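Cow rumen GH26 endo-mannanase (Metagenome, PDB 6UEH) probably hydrolyses internal beta-1,4-mannosidic linkages of galactomannan and related mannans, as a family 26 glycoside hydrolase carrying a calcium-binding accessory domain. Local coordinates at residues D58-I70 / A123-F135. Residues are numbered along the deposited sequence; the frame is centred on the assembly and turned at random.
Sequences DGMYQFTAKVAQI and AEFDTITVEEATF. With CA (calcium ion), chain B.
Glu124 pairs with Ala68 through two backbone hydrogen bonds, and its side chain bends at chi2 (73°) toward strand 59-69, where a water that accepts a hydrogen bond from Ile70 N donates one to Glu124 OE2. Next, the Phe125 ring lies alongside Val67, CD2 3.6 Å from CG1, with Ala65 CB at its edge. At Asp126 the chain turns a corner. Asp126 N bonds to Lys66 O at 2.8 Å, nearly along the C=O axis, while CG, anti to the backbone N (chi1 -179°), carries OD1 to the calcium ion at 2.3 Å; Asp126 O also ligates, and Glu13, Glu15, Ser37 and Gly40 also bind it. Beyond the corner the antiparallel pairing goes on, Thr129 N reaching Thr64 O at 2.7 Å. Val130 sits beside Phe63, CG1 over one ring face and CG2 3.8 Å from CE2, facing Phe51 of the other sheet in this CBM6-type beta-sandwich. Glu132 runs alongside the Tyr61 ring, and one water joins OE2 to Tyr61 OH. Ala133 N closes the ladder on Met60 O, and the edge of the Phe135 ring meets Met60, CZ 3.7 Å from CB. The same corner residue thus serves strand and metal, so calcium probably helps hold the corner in the strand.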
ATOM      1  N   ASP A  58       8.805  -4.879  23.694  1.00 19.65           N
ATOM      2  CA  ASP A  58       7.894  -4.679  22.571  1.00 19.99           C
ATOM      3  C   ASP A  58       7.973  -5.876  21.631  1.00 19.98           C
ATOM      4  O   ASP A  58       9.060  -6.382  21.358  1.00 19.79           O
ATOM      5  CB  ASP A  58       8.236  -3.397  21.805  1.00 20.38           C
ATOM      6  CG  ASP A  58       7.951  -2.136  22.601  1.00 20.73           C
ATOM      7  OD1 ASP A  58       7.672  -2.231  23.815  1.00 20.47           O
ATOM      8  OD2 ASP A  58       8.017  -1.042  22.002  1.00 19.78           O
ATOM      9  N   GLY A  59       6.824  -6.329  21.140  1.00 19.76           N
ATOM     10  CA  GLY A  59       6.787  -7.457  20.226  1.00 19.71           C
ATOM     11  C   GLY A  59       5.421  -7.652  19.598  1.00 18.44           C
ATOM     12  O   GLY A  59       4.447  -7.020  20.003  1.00 14.54           O
ATOM     13  N   MET A  60       5.352  -8.532  18.604  1.00 18.99           N
ATOM     14  CA  MET A  60       4.099  -8.807  17.908  1.00 16.79           C
ATOM     15  C   MET A  60       3.492 -10.119  18.386  1.00 17.19           C
ATOM     16  O   MET A  60       4.202 -11.105  18.592  1.00 17.90           O
ATOM     17  CB  MET A  60       4.316  -8.846  16.395  1.00 17.01           C
ATOM     18  CG  MET A  60       4.790  -7.526  15.806  1.00 18.12           C
ATOM     19  SD  MET A  60       3.577  -6.207  16.018  1.00 20.77           S
ATOM     20  CE  MET A  60       2.317  -6.708  14.852  1.00 23.43           C
ATOM     21  N   TYR A  61       2.174 -10.127  18.555  1.00 16.86           N
ATOM     22  CA  TYR A  61       1.484 -11.289  19.101  1.00 16.70           C
ATOM     23  C   TYR A  61       0.205 -11.613  18.333  1.00 17.55           C
ATOM     24  O   TYR A  61      -0.515 -10.717  17.894  1.00 18.27           O
ATOM     25  CB  TYR A  61       1.182 -11.063  20.584  1.00 14.91           C
ATOM     26  CG  TYR A  61       2.422 -11.106  21.446  1.00 14.59           C
ATOM     27  CD1 TYR A  61       3.214  -9.977  21.620  1.00 15.18           C
ATOM     28  CD2 TYR A  61       2.813 -12.284  22.068  1.00 14.52           C
ATOM     29  CE1 TYR A  61       4.356 -10.018  22.397  1.00 16.48           C
ATOM     30  CE2 TYR A  61       3.954 -12.336  22.846  1.00 18.30           C
ATOM     31  CZ  TYR A  61       4.723 -11.202  23.008  1.00 18.18           C
ATOM     32  OH  TYR A  61       5.858 -11.252  23.782  1.00 18.81           O
ATOM     33  N   GLN A  62      -0.058 -12.906  18.169  1.00 16.72           N
ATOM     34  CA  GLN A  62      -1.230 -13.381  17.447  1.00 17.03           C
ATOM     35  C   GLN A  62      -2.429 -13.536  18.378  1.00 17.68           C
ATOM     36  O   GLN A  62      -2.329 -14.155  19.441  1.00 17.24           O
ATOM     37  CB  GLN A  62      -0.921 -14.712  16.758  1.00 18.79           C
ATOM     38  CG  GLN A  62      -2.132 -15.400  16.146  1.00 20.16           C
ATOM     39  CD  GLN A  62      -2.700 -14.640  14.967  1.00 20.63           C
ATOM     40  OE1 GLN A  62      -1.964 -14.208  14.081  1.00 22.43           O
ATOM     41  NE2 GLN A  62      -4.019 -14.470  14.952  1.00 19.25           N
ATOM     42  N   PHE A  63      -3.562 -12.974  17.973  1.00 16.15           N
ATOM     43  CA  PHE A  63      -4.773 -13.031  18.781  1.00 16.22           C
ATOM     44  C   PHE A  63      -5.845 -13.882  18.111  1.00 17.03           C
ATOM     45  O   PHE A  63      -6.236 -13.630  16.972  1.00 17.10           O
ATOM     46  CB  PHE A  63      -5.299 -11.620  19.051  1.00 15.05           C
ATOM     47  CG  PHE A  63      -4.371 -10.788  19.884  1.00 16.60           C
ATOM     48  CD1 PHE A  63      -3.299 -10.126  19.303  1.00 17.55           C
ATOM     49  CD2 PHE A  63      -4.556 -10.681  21.251  1.00 17.08           C
ATOM     50  CE1 PHE A  63      -2.436  -9.370  20.069  1.00 18.07           C
ATOM     51  CE2 PHE A  63      -3.697  -9.926  22.022  1.00 17.55           C
ATOM     52  CZ  PHE A  63      -2.636  -9.267  21.431  1.00 18.01           C
ATOM     53  N   THR A  64      -6.305 -14.898  18.830  1.00 17.30           N
ATOM     54  CA  THR A  64      -7.331 -15.800  18.329  1.00 19.91           C
ATOM     55  C   THR A  64      -8.361 -16.033  19.431  1.00 19.90           C
ATOM     56  O   THR A  64      -8.035 -15.963  20.616  1.00 18.89           O
ATOM     57  CB  THR A  64      -6.724 -17.143  17.873  1.00 23.04           C
ATOM     58  OG1 THR A  64      -5.558 -16.894  17.079  1.00 25.10           O
ATOM     59  CG2 THR A  64      -7.725 -17.951  17.054  1.00 25.20           C
ATOM     60  N   ALA A  65      -9.603 -16.292  19.046  1.00 19.50           N
ATOM     61  CA  ALA A  65     -10.637 -16.572  20.030  1.00 17.09           C
ATOM     62  C   ALA A  65     -11.656 -17.563  19.490  1.00 17.39           C
ATOM     63  O   ALA A  65     -11.938 -17.591  18.290  1.00 17.10           O
ATOM     64  CB  ALA A  65     -11.325 -15.283  20.460  1.00 15.23           C
ATOM     65  N   LYS A  66     -12.185 -18.391  20.384  1.00 17.50           N
ATOM     66  CA  LYS A  66     -13.286 -19.281  20.051  1.00 19.02           C
ATOM     67  C   LYS A  66     -14.579 -18.504  20.233  1.00 16.30           C
ATOM     68  O   LYS A  66     -14.978 -18.202  21.362  1.00 15.55           O
ATOM     69  CB  LYS A  66     -13.272 -20.529  20.932  1.00 23.10           C
ATOM     70  CG  LYS A  66     -14.244 -21.607  20.485  1.00 26.26           C
ATOM     71  CD  LYS A  66     -13.647 -22.454  19.380  1.00 28.91           C
ATOM     72  CE  LYS A  66     -12.452 -23.245  19.892  1.00 31.69           C
ATOM     73  NZ  LYS A  66     -11.844 -24.084  18.823  1.00 33.57           N
ATOM     74  N   VAL A  67     -15.222 -18.157  19.124  1.00 13.98           N
ATOM     75  CA  VAL A  67     -16.348 -17.236  19.185  1.00 13.34           C
ATOM     76  C   VAL A  67     -17.610 -17.770  18.528  1.00 13.61           C
ATOM     77  O   VAL A  67     -17.606 -18.814  17.874  1.00 13.84           O
ATOM     78  CB  VAL A  67     -16.006 -15.889  18.514  1.00 13.01           C
ATOM     79  CG1 VAL A  67     -14.726 -15.310  19.098  1.00 12.29           C
ATOM     80  CG2 VAL A  67     -15.882 -16.067  17.008  1.00 14.26           C
ATOM     81  N   ALA A  68     -18.697 -17.036  18.731  1.00 11.77           N
ATOM     82  CA  ALA A  68     -19.932 -17.234  17.996  1.00 12.14           C
ATOM     83  C   ALA A  68     -20.559 -15.865  17.780  1.00 13.28           C
ATOM     84  O   ALA A  68     -20.207 -14.904  18.461  1.00 13.13           O
ATOM     85  CB  ALA A  68     -20.879 -18.157  18.744  1.00 12.46           C
ATOM     86  N   GLN A  69     -21.479 -15.775  16.830  1.00 14.35           N
ATOM     87  CA  GLN A  69     -22.120 -14.506  16.514  1.00 15.28           C
ATOM     88  C   GLN A  69     -23.436 -14.785  15.804  1.00 16.46           C
ATOM     89  O   GLN A  69     -23.446 -15.162  14.632  1.00 17.43           O
ATOM     90  CB  GLN A  69     -21.195 -13.640  15.653  1.00 15.42           C
ATOM     91  CG  GLN A  69     -21.620 -12.185  15.520  1.00 15.51           C
ATOM     92  CD  GLN A  69     -22.727 -11.992  14.503  1.00 15.91           C
ATOM     93  OE1 GLN A  69     -23.827 -11.559  14.843  1.00 17.02           O
ATOM     94  NE2 GLN A  69     -22.441 -12.314  13.246  1.00 16.70           N
ATOM     95  N   ILE A  70     -24.545 -14.612  16.518  1.00 15.49           N
ATOM     96  CA  ILE A  70     -25.841 -15.029  15.993  1.00 15.64           C
ATOM     97  C   ILE A  70     -26.855 -13.893  15.856  1.00 15.68           C
ATOM     98  O   ILE A  70     -28.028 -14.142  15.592  1.00 15.14           O
ATOM     99  CB  ILE A  70     -26.471 -16.126  16.879  1.00 16.34           C
ATOM    100  CG1 ILE A  70     -26.701 -15.599  18.298  1.00 16.48           C
ATOM    101  CG2 ILE A  70     -25.592 -17.366  16.900  1.00 16.68           C
ATOM    102  CD1 ILE A  70     -27.494 -16.545  19.179  1.00 17.40           C
ATOM    103  N   ALA A 123     -21.641 -10.458  20.493  1.00 15.03           N
ATOM    104  CA  ALA A 123     -20.999 -11.675  20.024  1.00 15.19           C
ATOM    105  C   ALA A 123     -20.569 -12.485  21.243  1.00 15.26           C
ATOM    106  O   ALA A 123     -20.470 -11.952  22.347  1.00 15.09           O
ATOM    107  CB  ALA A 123     -19.810 -11.359  19.135  1.00 14.95           C
ATOM    108  N   GLU A 124     -20.311 -13.770  21.040  1.00 16.92           N
ATOM    109  CA  GLU A 124     -20.016 -14.665  22.152  1.00 17.50           C
ATOM    110  C   GLU A 124     -18.556 -15.089  22.131  1.00 17.42           C
ATOM    111  O   GLU A 124     -17.992 -15.348  21.068  1.00 17.38           O
ATOM    112  CB  GLU A 124     -20.932 -15.892  22.107  1.00 17.85           C
ATOM    113  CG  GLU A 124     -22.423 -15.573  22.232  1.00 17.85           C
ATOM    114  CD  GLU A 124     -23.005 -14.942  20.977  1.00 18.23           C
ATOM    115  OE1 GLU A 124     -22.879 -15.547  19.891  1.00 17.38           O
ATOM    116  OE2 GLU A 124     -23.580 -13.834  21.072  1.00 18.31           O
ATOM    117  N   PHE A 125     -17.946 -15.157  23.311  1.00 15.53           N
ATOM    118  CA  PHE A 125     -16.542 -15.526  23.435  1.00 16.25           C
ATOM    119  C   PHE A 125     -16.369 -16.659  24.442  1.00 16.95           C
ATOM    120  O   PHE A 125     -16.671 -16.501  25.624  1.00 17.06           O
ATOM    121  CB  PHE A 125     -15.705 -14.312  23.851  1.00 15.03           C
ATOM    122  CG  PHE A 125     -15.712 -13.200  22.843  1.00 17.35           C
ATOM    123  CD1 PHE A 125     -16.771 -12.308  22.781  1.00 16.96           C
ATOM    124  CD2 PHE A 125     -14.659 -13.042  21.957  1.00 17.10           C
ATOM    125  CE1 PHE A 125     -16.782 -11.288  21.852  1.00 16.84           C
ATOM    126  CE2 PHE A 125     -14.665 -12.021  21.028  1.00 16.89           C
ATOM    127  CZ  PHE A 125     -15.728 -11.141  20.976  1.00 15.93           C
ATOM    128  N   ASP A 126     -15.891 -17.806  23.963  1.00 16.12           N
ATOM    129  CA  ASP A 126     -15.672 -18.969  24.818  1.00 16.51           C
ATOM    130  C   ASP A 126     -14.292 -18.914  25.460  1.00 16.37           C
ATOM    131  O   ASP A 126     -14.163 -18.946  26.683  1.00 16.39           O
ATOM    132  CB  ASP A 126     -15.832 -20.260  24.009  1.00 17.01           C
ATOM    133  CG  ASP A 126     -15.648 -21.509  24.854  1.00 19.69           C
ATOM    134  OD1 ASP A 126     -15.829 -21.434  26.088  1.00 19.10           O
ATOM    135  OD2 ASP A 126     -15.332 -22.573  24.280  1.00 20.15           O
ATOM    136  N   THR A 127     -13.263 -18.848  24.620  1.00 16.96           N
ATOM    137  CA  THR A 127     -11.888 -18.695  25.077  1.00 17.02           C
ATOM    138  C   THR A 127     -11.163 -17.664  24.219  1.00 17.56           C
ATOM    139  O   THR A 127     -11.597 -17.349  23.111  1.00 17.28           O
ATOM    140  CB  THR A 127     -11.103 -20.020  25.017  1.00 17.10           C
ATOM    141  OG1 THR A 127     -11.093 -20.507  23.671  1.00 16.79           O
ATOM    142  CG2 THR A 127     -11.728 -21.071  25.929  1.00 17.06           C
ATOM    143  N   ILE A 128     -10.061 -17.141  24.741  1.00 15.57           N
ATOM    144  CA  ILE A 128      -9.208 -16.221  24.000  1.00 15.25           C
ATOM    145  C   ILE A 128      -7.766 -16.710  24.097  1.00 18.22           C
ATOM    146  O   ILE A 128      -7.319 -17.123  25.167  1.00 17.74           O
ATOM    147  CB  ILE A 128      -9.321 -14.782  24.538  1.00 18.64           C
ATOM    148  CG1 ILE A 128     -10.783 -14.324  24.529  1.00 14.74           C
ATOM    149  CG2 ILE A 128      -8.447 -13.834  23.726  1.00 14.56           C
ATOM    150  CD1 ILE A 128     -11.054 -13.118  25.407  1.00 19.38           C
ATOM    151  N   THR A 129      -7.045 -16.678  22.980  1.00 15.39           N
ATOM    152  CA  THR A 129      -5.681 -17.193  22.943  1.00 17.57           C
ATOM    153  C   THR A 129      -4.696 -16.164  22.397  1.00 18.37           C
ATOM    154  O   THR A 129      -4.929 -15.560  21.349  1.00 19.59           O
ATOM    155  CB  THR A 129      -5.595 -18.481  22.093  1.00 18.02           C
ATOM    156  OG1 THR A 129      -6.357 -19.518  22.723  1.00 19.46           O
ATOM    157  CG2 THR A 129      -4.156 -18.945  21.951  1.00 19.47           C
ATOM    158  N   VAL A 130      -3.600 -15.963  23.123  1.00 17.56           N
ATOM    159  CA  VAL A 130      -2.531 -15.078  22.680  1.00 15.12           C
ATOM    160  C   VAL A 130      -1.242 -15.871  22.477  1.00 17.00           C
ATOM    161  O   VAL A 130      -0.767 -16.547  23.390  1.00 17.32           O
ATOM    162  CB  VAL A 130      -2.277 -13.940  23.688  1.00 18.69           C
ATOM    163  CG1 VAL A 130      -1.215 -12.987  23.161  1.00 14.69           C
ATOM    164  CG2 VAL A 130      -3.568 -13.190  23.980  1.00 17.66           C
ATOM    165  N   GLU A 131      -0.686 -15.785  21.274  1.00 17.05           N
ATOM    166  CA  GLU A 131       0.551 -16.483  20.934  1.00 17.98           C
ATOM    167  C   GLU A 131       1.586 -15.510  20.392  1.00 16.91           C
ATOM    168  O   GLU A 131       1.235 -14.439  19.903  1.00 15.20           O
ATOM    169  CB  GLU A 131       0.284 -17.573  19.897  1.00 20.12           C
ATOM    170  CG  GLU A 131      -0.674 -18.653  20.357  1.00 24.36           C
ATOM    171  CD  GLU A 131      -1.233 -19.455  19.202  1.00 27.82           C
ATOM    172  OE1 GLU A 131      -0.951 -20.669  19.122  1.00 30.05           O
ATOM    173  OE2 GLU A 131      -1.960 -18.870  18.373  1.00 28.28           O
ATOM    174  N   GLU A 132       2.860 -15.885  20.472  1.00 15.88           N
ATOM    175  CA  GLU A 132       3.895 -15.126  19.785  1.00 20.76           C
ATOM    176  C   GLU A 132       3.600 -15.166  18.288  1.00 19.72           C
ATOM    177  O   GLU A 132       3.257 -16.217  17.748  1.00 19.48           O
ATOM    178  CB  GLU A 132       5.284 -15.685  20.095  1.00 21.36           C
ATOM    179  CG  GLU A 132       5.702 -15.473  21.543  1.00 22.89           C
ATOM    180  CD  GLU A 132       7.021 -16.137  21.883  1.00 25.30           C
ATOM    181  OE1 GLU A 132       7.476 -16.997  21.102  1.00 26.38           O
ATOM    182  OE2 GLU A 132       7.601 -15.799  22.936  1.00 26.13           O
ATOM    183  N   ALA A 133       3.705 -14.016  17.631  1.00 18.03           N
ATOM    184  CA  ALA A 133       3.311 -13.907  16.232  1.00 19.31           C
ATOM    185  C   ALA A 133       4.196 -14.744  15.323  1.00 20.65           C
ATOM    186  O   ALA A 133       5.386 -14.918  15.582  1.00 20.95           O
ATOM    187  CB  ALA A 133       3.332 -12.451  15.783  1.00 20.13           C
ATOM    188  N   THR A 134       3.596 -15.277  14.267  1.00 21.84           N
ATOM    189  CA  THR A 134       4.343 -15.930  13.204  1.00 24.34           C
ATOM    190  C   THR A 134       4.088 -15.151  11.921  1.00 23.98           C
ATOM    191  O   THR A 134       2.948 -14.802  11.614  1.00 23.45           O
ATOM    192  CB  THR A 134       3.940 -17.404  13.028  1.00 27.10           C
ATOM    193  OG1 THR A 134       2.568 -17.483  12.627  1.00 30.11           O
ATOM    194  CG2 THR A 134       4.120 -18.163  14.334  1.00 26.59           C
ATOM    195  N   PHE A 135       5.148 -14.870  11.177  1.00 24.52           N
ATOM    196  CA  PHE A 135       5.038 -13.976  10.032  1.00 27.20           C
ATOM    197  C   PHE A 135       5.136 -14.734   8.713  1.00 29.02           C
ATOM    198  O   PHE A 135       5.705 -15.824   8.664  1.00 28.33           O
ATOM    199  CB  PHE A 135       6.116 -12.892  10.119  1.00 27.75           C
ATOM    200  CG  PHE A 135       6.125 -12.162  11.431  1.00 28.65           C
ATOM    201  CD1 PHE A 135       5.228 -11.136  11.672  1.00 29.06           C
ATOM    202  CD2 PHE A 135       7.018 -12.516  12.430  1.00 30.24           C
ATOM    203  CE1 PHE A 135       5.226 -10.466  12.883  1.00 29.17           C
ATOM    204  CE2 PHE A 135       7.021 -11.852  13.643  1.00 30.69           C
ATOM    205  CZ  PHE A 135       6.123 -10.824  13.868  1.00 29.70           C
TER
HETATM  206 CA    CA B 601     -15.439 -20.749  28.254  1.00 15.97          CA
HETATM  207  O   HOH W   1       7.539 -13.380  24.134  1.00 25.74           O
HETATM  208  O   HOH W   2       0.699 -14.629  13.814  1.00 36.37           O
HETATM  209  O   HOH W   3      -3.703 -16.982  19.023  1.00 18.93           O
HETATM  210  O   HOH W   4     -24.659 -12.661  18.980  1.00 15.98           O